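Local structure of thioredoxin (Bacillus cereus, 3ZIT) at residues Y7-C12 / D33-A38; K3-A8 / T55-G60; K19-H24 / K70-L75. The protein probably serves as a small thiol-disulfide electron carrier of the thioredoxin and glutaredoxin class, passing electrons through a CxxC disulfide. The protein carries 1 engineered substitution. All coordinates share one frame; numbering follows the deposited sequence.

Contact 1: Y7-C12 / D33-A38; sequences YAQPDC and DVKKDA. Engineered in segment 7-12: Ala8 (natural residue Thr).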
# COMPACT_ATOMS: atom_id res chain seq x y z
N TYR B 7 5.53 -12.21 5.95
CA TYR B 7 6.12 -13.14 5.01
C TYR B 7 6.09 -12.53 3.61
O TYR B 7 5.01 -12.15 3.12
CB TYR B 7 5.39 -14.49 5.02
CG TYR B 7 5.56 -15.20 6.37
CD1 TYR B 7 4.82 -14.87 7.46
CD2 TYR B 7 6.60 -16.10 6.52
CE1 TYR B 7 5.10 -15.37 8.72
CE2 TYR B 7 6.90 -16.62 7.77
CZ TYR B 7 6.19 -16.26 8.86
OH TYR B 7 6.53 -16.77 10.10
N ALA B 8 7.28 -12.44 3.00
CA ALA B 8 7.44 -11.75 1.75
C ALA B 8 8.40 -12.54 0.85
O ALA B 8 8.94 -13.55 1.27
CB ALA B 8 8.00 -10.33 1.96
N GLN B 9 8.61 -12.06 -0.34
CA GLN B 9 9.61 -12.62 -1.26
C GLN B 9 9.99 -11.50 -2.22
O GLN B 9 9.28 -10.47 -2.32
CB GLN B 9 9.20 -13.88 -1.91
CG GLN B 9 8.05 -13.66 -2.85
CD GLN B 9 7.64 -14.98 -3.65
OE1 GLN B 9 7.84 -16.11 -3.28
NE2 GLN B 9 7.00 -14.77 -4.75
N PRO B 10 11.07 -11.70 -2.99
CA PRO B 10 11.47 -10.72 -4.01
C PRO B 10 10.43 -10.69 -5.16
O PRO B 10 9.60 -11.63 -5.36
CB PRO B 10 12.75 -11.31 -4.62
CG PRO B 10 13.25 -12.20 -3.56
CD PRO B 10 12.06 -12.78 -2.88
N ASP B 11 10.45 -9.62 -5.91
CA ASP B 11 9.63 -9.40 -7.06
C ASP B 11 8.19 -9.57 -6.66
O ASP B 11 7.40 -10.26 -7.32
CB ASP B 11 9.96 -10.33 -8.19
CG ASP B 11 9.42 -9.79 -9.54
OD1 ASP B 11 8.90 -8.63 -9.63
OD2 ASP B 11 9.47 -10.59 -10.48
N CYS B 12 7.78 -8.84 -5.62
CA CYS B 12 6.48 -9.01 -5.05
C CYS B 12 6.04 -7.60 -4.66
O CYS B 12 6.13 -7.14 -3.53
CB CYS B 12 6.54 -9.92 -3.83
SG CYS B 12 4.89 -10.10 -3.02
N ASP B 33 11.82 -13.73 4.32
CA ASP B 33 11.85 -13.93 2.85
C ASP B 33 11.71 -15.40 2.60
O ASP B 33 12.59 -16.16 2.92
CB ASP B 33 13.12 -13.34 2.32
CG ASP B 33 13.25 -13.47 0.80
OD1 ASP B 33 12.87 -14.47 0.25
OD2 ASP B 33 13.84 -12.50 0.20
N VAL B 34 10.55 -15.81 2.07
CA VAL B 34 10.26 -17.22 1.89
C VAL B 34 11.01 -17.86 0.76
O VAL B 34 10.94 -19.06 0.60
CB VAL B 34 8.74 -17.48 1.86
CG1 VAL B 34 8.06 -17.02 3.09
CG2 VAL B 34 8.07 -16.91 0.60
N LYS B 35 11.67 -17.07 -0.11
CA LYS B 35 12.55 -17.68 -1.10
C LYS B 35 13.88 -18.04 -0.45
O LYS B 35 14.47 -19.05 -0.75
CB LYS B 35 12.75 -16.73 -2.28
CG LYS B 35 11.59 -16.62 -3.24
CD LYS B 35 11.53 -17.85 -4.12
CE LYS B 35 10.45 -17.62 -5.21
NZ LYS B 35 9.09 -18.00 -4.71
N LYS B 36 14.41 -17.19 0.43
CA LYS B 36 15.75 -17.32 1.05
C LYS B 36 15.73 -18.08 2.32
O LYS B 36 16.78 -18.49 2.78
CB LYS B 36 16.34 -15.94 1.27
CG LYS B 36 16.51 -15.15 -0.01
CD LYS B 36 17.09 -13.75 0.29
CE LYS B 36 17.27 -12.79 -0.88
NZ LYS B 36 16.05 -12.65 -1.68
N ASP B 37 14.60 -18.21 2.99
CA ASP B 37 14.49 -18.83 4.28
C ASP B 37 13.47 -19.99 4.18
O ASP B 37 12.28 -19.79 4.20
CB ASP B 37 14.11 -17.79 5.31
CG ASP B 37 13.92 -18.30 6.72
OD1 ASP B 37 13.81 -19.54 6.92
OD2 ASP B 37 13.78 -17.48 7.69
N ALA B 38 13.99 -21.22 3.99
CA ALA B 38 13.15 -22.40 3.84
C ALA B 38 12.30 -22.65 5.07
O ALA B 38 11.18 -23.13 4.94
CB ALA B 38 14.04 -23.58 3.54

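Contact 2: K3-A8 / T55-G60; sequences KIEVYA and TVVIDG. Engineered in segment 3-8: Ala8 (natural residue Thr).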
# COMPACT_ATOMS: atom_id res chain seq x y z
N LYS B 3 5.15 -11.31 17.50
CA LYS B 3 3.82 -10.71 17.60
C LYS B 3 3.26 -10.29 16.24
O LYS B 3 2.07 -10.43 15.98
CB LYS B 3 3.87 -9.53 18.56
CG LYS B 3 2.60 -8.87 18.88
CD LYS B 3 1.72 -9.83 19.60
CE LYS B 3 0.75 -9.19 20.67
NZ LYS B 3 0.81 -9.02 22.20
N ILE B 4 4.12 -9.72 15.40
CA ILE B 4 3.78 -9.34 14.06
C ILE B 4 4.77 -9.88 13.12
O ILE B 4 5.99 -9.47 13.19
CB ILE B 4 3.60 -7.84 13.81
CG1 ILE B 4 2.80 -7.14 14.91
CG2 ILE B 4 3.12 -7.52 12.44
CD1 ILE B 4 3.33 -5.82 15.26
N GLU B 5 4.41 -10.81 12.24
CA GLU B 5 5.29 -11.44 11.28
C GLU B 5 4.84 -11.11 9.88
O GLU B 5 3.65 -11.26 9.58
CB GLU B 5 5.35 -12.96 11.41
CG GLU B 5 5.85 -13.43 12.77
CD GLU B 5 5.86 -14.99 12.85
OE1 GLU B 5 5.21 -15.68 12.05
OE2 GLU B 5 6.31 -15.54 13.84
N VAL B 6 5.75 -10.72 9.02
CA VAL B 6 5.48 -10.46 7.61
C VAL B 6 6.24 -11.45 6.77
O VAL B 6 7.46 -11.50 6.84
CB VAL B 6 5.86 -9.02 7.25
CG1 VAL B 6 5.64 -8.78 5.77
CG2 VAL B 6 5.10 -8.05 8.10
N TYR B 7 5.53 -12.21 5.95
CA TYR B 7 6.12 -13.14 5.01
C TYR B 7 6.09 -12.53 3.61
O TYR B 7 5.01 -12.15 3.12
CB TYR B 7 5.39 -14.49 5.02
CG TYR B 7 5.56 -15.20 6.37
CD1 TYR B 7 4.82 -14.87 7.46
CD2 TYR B 7 6.60 -16.10 6.52
CE1 TYR B 7 5.10 -15.37 8.72
CE2 TYR B 7 6.90 -16.62 7.77
CZ TYR B 7 6.19 -16.26 8.86
OH TYR B 7 6.53 -16.77 10.10
N ALA B 8 7.28 -12.44 3.00
CA ALA B 8 7.44 -11.75 1.75
C ALA B 8 8.40 -12.54 0.85
O ALA B 8 8.94 -13.55 1.27
CB ALA B 8 8.00 -10.33 1.96
N THR B 55 1.84 -12.40 3.37
CA THR B 55 0.98 -12.93 4.42
C THR B 55 1.49 -12.28 5.71
O THR B 55 2.72 -12.25 5.91
CB THR B 55 1.04 -14.45 4.48
OG1 THR B 55 0.32 -14.95 3.32
CG2 THR B 55 0.25 -14.98 5.68
N VAL B 56 0.59 -11.78 6.54
CA VAL B 56 0.98 -11.16 7.79
C VAL B 56 0.28 -11.96 8.89
O VAL B 56 -0.90 -12.29 8.76
CB VAL B 56 0.58 -9.70 7.82
CG1 VAL B 56 1.06 -9.02 9.11
CG2 VAL B 56 1.17 -8.94 6.63
N VAL B 57 1.01 -12.22 10.00
CA VAL B 57 0.46 -12.92 11.16
C VAL B 57 0.49 -11.92 12.30
O VAL B 57 1.54 -11.39 12.64
CB VAL B 57 1.22 -14.21 11.45
CG1 VAL B 57 0.49 -14.92 12.58
CG2 VAL B 57 1.27 -15.06 10.21
N ILE B 58 -0.69 -11.65 12.90
CA ILE B 58 -0.84 -10.63 13.92
C ILE B 58 -1.37 -11.31 15.17
O ILE B 58 -2.55 -11.69 15.23
CB ILE B 58 -1.77 -9.54 13.48
CG1 ILE B 58 -1.24 -8.91 12.19
CG2 ILE B 58 -1.93 -8.47 14.60
CD1 ILE B 58 -2.15 -8.07 11.45
N ASP B 59 -0.49 -11.50 16.18
CA ASP B 59 -0.90 -12.21 17.40
C ASP B 59 -1.57 -13.54 17.08
O ASP B 59 -2.55 -13.93 17.74
CB ASP B 59 -1.79 -11.30 18.24
CG ASP B 59 -1.75 -11.64 19.70
OD1 ASP B 59 -0.79 -12.31 20.16
OD2 ASP B 59 -2.72 -11.23 20.38
N GLY B 60 -1.05 -14.24 16.08
CA GLY B 60 -1.58 -15.55 15.68
C GLY B 60 -2.57 -15.52 14.56
O GLY B 60 -2.86 -16.55 14.00
O HOH W 1 1.74 -13.77 16.40

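Contact 3: K19-H24 / K70-L75; sequences KEFLKH and KLQQLL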
# COMPACT_ATOMS: atom_id res chain seq x y z
N LYS B 19 4.71 -3.82 3.34
CA LYS B 19 5.78 -3.41 4.25
C LYS B 19 5.84 -1.88 4.37
O LYS B 19 6.01 -1.37 5.46
CB LYS B 19 7.10 -3.96 3.76
CG LYS B 19 7.32 -5.43 3.95
CD LYS B 19 8.55 -5.95 3.13
CE LYS B 19 9.14 -7.26 3.24
NZ LYS B 19 10.39 -6.96 2.48
N GLU B 20 5.71 -1.16 3.26
CA GLU B 20 5.75 0.29 3.34
C GLU B 20 4.61 0.86 4.09
O GLU B 20 4.77 1.87 4.80
CB GLU B 20 5.94 0.88 1.94
CG GLU B 20 7.32 0.47 1.32
CD GLU B 20 8.54 1.00 2.12
OE1 GLU B 20 8.46 2.17 2.51
OE2 GLU B 20 9.59 0.28 2.33
N PHE B 21 3.41 0.28 3.92
CA PHE B 21 2.23 0.64 4.72
C PHE B 21 2.57 0.46 6.25
O PHE B 21 2.26 1.32 7.05
CB PHE B 21 1.06 -0.17 4.26
CG PHE B 21 -0.15 -0.04 5.15
CD1 PHE B 21 -0.98 1.10 4.96
CD2 PHE B 21 -0.44 -0.94 6.12
CE1 PHE B 21 -2.09 1.35 5.74
CE2 PHE B 21 -1.60 -0.74 6.97
CZ PHE B 21 -2.38 0.43 6.68
N LEU B 22 3.07 -0.70 6.58
CA LEU B 22 3.42 -0.95 7.98
C LEU B 22 4.48 0.01 8.48
O LEU B 22 4.34 0.53 9.60
CB LEU B 22 3.91 -2.40 8.13
CG LEU B 22 2.86 -3.44 7.90
CD1 LEU B 22 3.57 -4.85 7.87
CD2 LEU B 22 1.69 -3.39 8.81
N LYS B 23 5.50 0.31 7.69
CA LYS B 23 6.51 1.31 8.07
C LYS B 23 5.91 2.65 8.26
O LYS B 23 6.23 3.38 9.20
CB LYS B 23 7.65 1.32 7.10
CG LYS B 23 8.55 0.18 7.12
CD LYS B 23 9.42 0.15 5.84
CE LYS B 23 10.81 0.62 5.93
NZ LYS B 23 11.25 0.42 4.50
N HIS B 24 5.06 3.07 7.33
CA HIS B 24 4.46 4.41 7.48
C HIS B 24 3.61 4.56 8.74
O HIS B 24 3.51 5.66 9.30
CB HIS B 24 3.61 4.67 6.24
CG HIS B 24 3.14 6.08 6.23
ND1 HIS B 24 3.99 7.16 6.21
CD2 HIS B 24 1.91 6.54 6.48
CE1 HIS B 24 3.25 8.25 6.32
NE2 HIS B 24 1.98 7.89 6.46
N LYS B 70 -8.13 -5.02 6.44
CA LYS B 70 -8.12 -6.05 7.50
C LYS B 70 -6.86 -5.89 8.32
O LYS B 70 -6.89 -5.98 9.54
CB LYS B 70 -8.15 -7.42 6.84
CG LYS B 70 -8.11 -8.56 7.79
CD LYS B 70 -9.31 -8.65 8.54
CE LYS B 70 -9.47 -10.00 9.24
NZ LYS B 70 -10.66 -9.98 10.08
N LEU B 71 -5.72 -5.61 7.71
CA LEU B 71 -4.49 -5.30 8.51
C LEU B 71 -4.71 -4.12 9.44
O LEU B 71 -4.29 -4.18 10.59
CB LEU B 71 -3.36 -5.04 7.56
CG LEU B 71 -2.76 -6.05 6.77
CD1 LEU B 71 -1.41 -5.30 6.24
CD2 LEU B 71 -2.30 -7.19 7.59
N GLN B 72 -5.26 -3.05 8.90
CA GLN B 72 -5.47 -1.88 9.70
C GLN B 72 -6.29 -2.24 10.91
O GLN B 72 -6.00 -1.76 12.01
CB GLN B 72 -6.22 -0.82 8.91
CG GLN B 72 -5.45 -0.05 7.98
CD GLN B 72 -6.21 1.17 7.57
OE1 GLN B 72 -5.63 2.21 7.37
NE2 GLN B 72 -7.52 1.06 7.43
N GLN B 73 -7.42 -2.98 10.71
CA GLN B 73 -8.29 -3.34 11.80
C GLN B 73 -7.55 -4.16 12.85
O GLN B 73 -7.59 -3.84 14.00
CB GLN B 73 -9.48 -4.19 11.24
CG GLN B 73 -10.59 -3.48 10.47
CD GLN B 73 -11.46 -4.37 9.60
OE1 GLN B 73 -11.68 -5.65 9.76
NE2 GLN B 73 -12.04 -3.67 8.63
N LEU B 74 -6.85 -5.19 12.42
CA LEU B 74 -6.17 -6.08 13.38
C LEU B 74 -5.02 -5.43 14.12
O LEU B 74 -4.67 -5.82 15.20
CB LEU B 74 -5.70 -7.34 12.67
CG LEU B 74 -6.79 -8.28 12.21
CD1 LEU B 74 -6.18 -9.41 11.45
CD2 LEU B 74 -7.75 -8.77 13.33
N LEU B 75 -4.41 -4.41 13.51
CA LEU B 75 -3.25 -3.77 14.11
C LEU B 75 -3.69 -2.69 15.01
O LEU B 75 -2.81 -2.12 15.72
CB LEU B 75 -2.32 -3.26 13.06
CG LEU B 75 -1.55 -4.37 12.36
CD1 LEU B 75 -0.91 -3.84 11.07
CD2 LEU B 75 -0.52 -5.07 13.24

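Contact 1: Y7-C12 / D33-A38
Gln9 lays its side chain against Lys35, the two chains crossing at a slant so that Gln9 CB packs on Lys35 CG at 3.9 Å while their polar ends meet. Lys35 folds back at chi2 (-76°) and again at chi4, and this hooked shape carries NZ to a hydrogen bond of 2.7 Å with Gln9 OE1. The ammonium comes in from above the amide plane, well off the lone-pair directions. Pro10 sits beside this pair with its ring across the Asp33 carboxylate, CD lying 3.6 Å from OD2, and its CG touches Lys36 NZ. That ammonium is salt-bridged to Asp33 OD2 at 2.9 Å. The other oxygen, Asp33 OD1, accepts from the backbone N of both Lys35 and Lys36, making an Asx turn within a wider Asx motif; with both oxygens engaged, the rotation of the carboxylate is fixed beside the proline ring. Deeper in, Val34 N donates to Ala8 O at 2.9 Å in a nearly straight bond, and Val34 CG1 meets the edge of the Tyr7 ring at CD2, 3.8 Å away. Ala8 is an engineered residue, threonine in the natural protein; its CB is turned to helix 13-24, where it packs on Cys15 and Lys19. The contact therefore closes the end of the parallel pair 4-8 and 30-33: segment 7-12 leads on to Cys12, disulfide-bonded to Cys15 at the start of helix 13-24, and segment 33-38 runs through Asp37, the N-cap of helix 38-47, whose Ala40 and Leu44 pack on Tyr7.

Contact 2: K3-A8 / T55-G60
Strands 4-8 and 55-58 run antiparallel, their axes 4.7 Å apart at closest approach and 170° between their directions, with Glu5-Val57 and Tyr7-Thr55 as hydrogen-bonded pairs and Ile4-Ile58 and Val6-Val56 as non-hydrogen-bonded ones. Each hydrogen-bonded pair exchanges two bonds, among them Val57 N to Glu5 O at 2.8 Å, and Asp59 N extends the ladder to Lys3 O beyond the strand ends. On one face, Val56 CG1 touches both Ile4 CG2 at 4.2 Å and Val6 CG2 at 4.3 Å; the side chains of Ile4 and Val56 run abreast in one direction. Helices 13-24 and 68-75 pack on this aliphatic face through Leu22 and Leu71. The other face carries Glu5, Tyr7, Thr55 and Val57. Here CG of Tyr7 stands anti to its carbonyl carbon (chi1 -66°), which lays the ring back along its own strand: CE1 comes within 4.1 Å of Val57 CG2, Thr55 O lies at the ring edge, and OH reaches Glu5 OE1 at 2.6 Å, donating from above the carboxylate plane. Arg43 also bonds to Tyr7 OH, while Glu5 OE2 takes the backbone N of Lys2. At the solvent-exposed end, Lys3 runs beside Asp59 with CE 3.5 Å from OD1, but NZ stays 4.2 Å from that oxygen, too far for a salt bridge. Thus the buried Glu5 carboxylate has partners on both oxygens, and the short phenol bond, with Arg43 bonded to the same hydroxyl, would probably favour its charged form, whereas the Lys3-Asp59 attraction is likely weaker, both residues being exposed to solvent.

Contact 3: K19-H24 / K70-L75
Phe21 reaches from segment 19-24 of helix 13-24 toward segment 70-75 of helix 68-75 and ends against the side of Gln72, its CZ 3.4 Å from Gln72 CG. The glutamine runs across the end of the ring at about a right angle, so CG and then OE1 border the ring's edge, with OE1 near its plane and 3.8 Å from CZ. Ring and amide planes are turned 47° apart, neither stacked nor perpendicular. Phe21 has CG anti to its backbone N (chi1 171°), which sends the ring toward the other helix, the first bump of the contact. It is bordered by Gln72 at its CZ end and more loosely by Leu71, whose CD1 lies obliquely to the ring, 4.5 Å from CD2. Leu22 makes the second bump, one residue on: its CD2 methyl fits between the ends of Leu71 and Leu75, neighbours one turn apart. The fit is uneven, since Leu22 CD2 presses on Leu75 CD1 at 3.5 Å, tight for two methyls, yet stands 4.5 Å from Leu71 CD1. No hydrogen bond crosses; shape and apolar surface do the joining. The axes of the two short segments come no closer than 11.9 Å and run at 36° to each other, so the helices meet through side-chain ends. On the sheet side, Leu22 rests on Val6, and Leu71 on Val56 and Ile58; Phe66 of the second subunit packs against Phe21. Two helices over one face of a central mixed sheet, the first starting at the CxxC disulfide, are the arrangement expected of the thioredoxin fold in its compact glutaredoxin-like form.

How the contacts relate
Strand 4-8 is common to contacts 1 and 2, whose centres lie 14 Å apart and which share Tyr7 and Ala8: contact 1 joins its C-terminal end to the exit of strand 30-33, contact 2 pairs it with strand 55-58. Contact 3 lies in the layer of helices 13-24 and 68-75, on one face of the sheet, its centre 11 Å from contact 2 and 19 Å from contact 1. Val6 CG2 to Leu22 CD1 at 3.6 Å and Val56 CB to Leu71 CD2 at 3.8 Å bind that layer to the sheet. Along the chain, contacts 1 and 2 both start from strand 4-8, helix 13-24 of contact 3 follows, and contact 3 alternates with each, interlocking early and late elements into one small domain, with the disulfide at the start of helix 13-24.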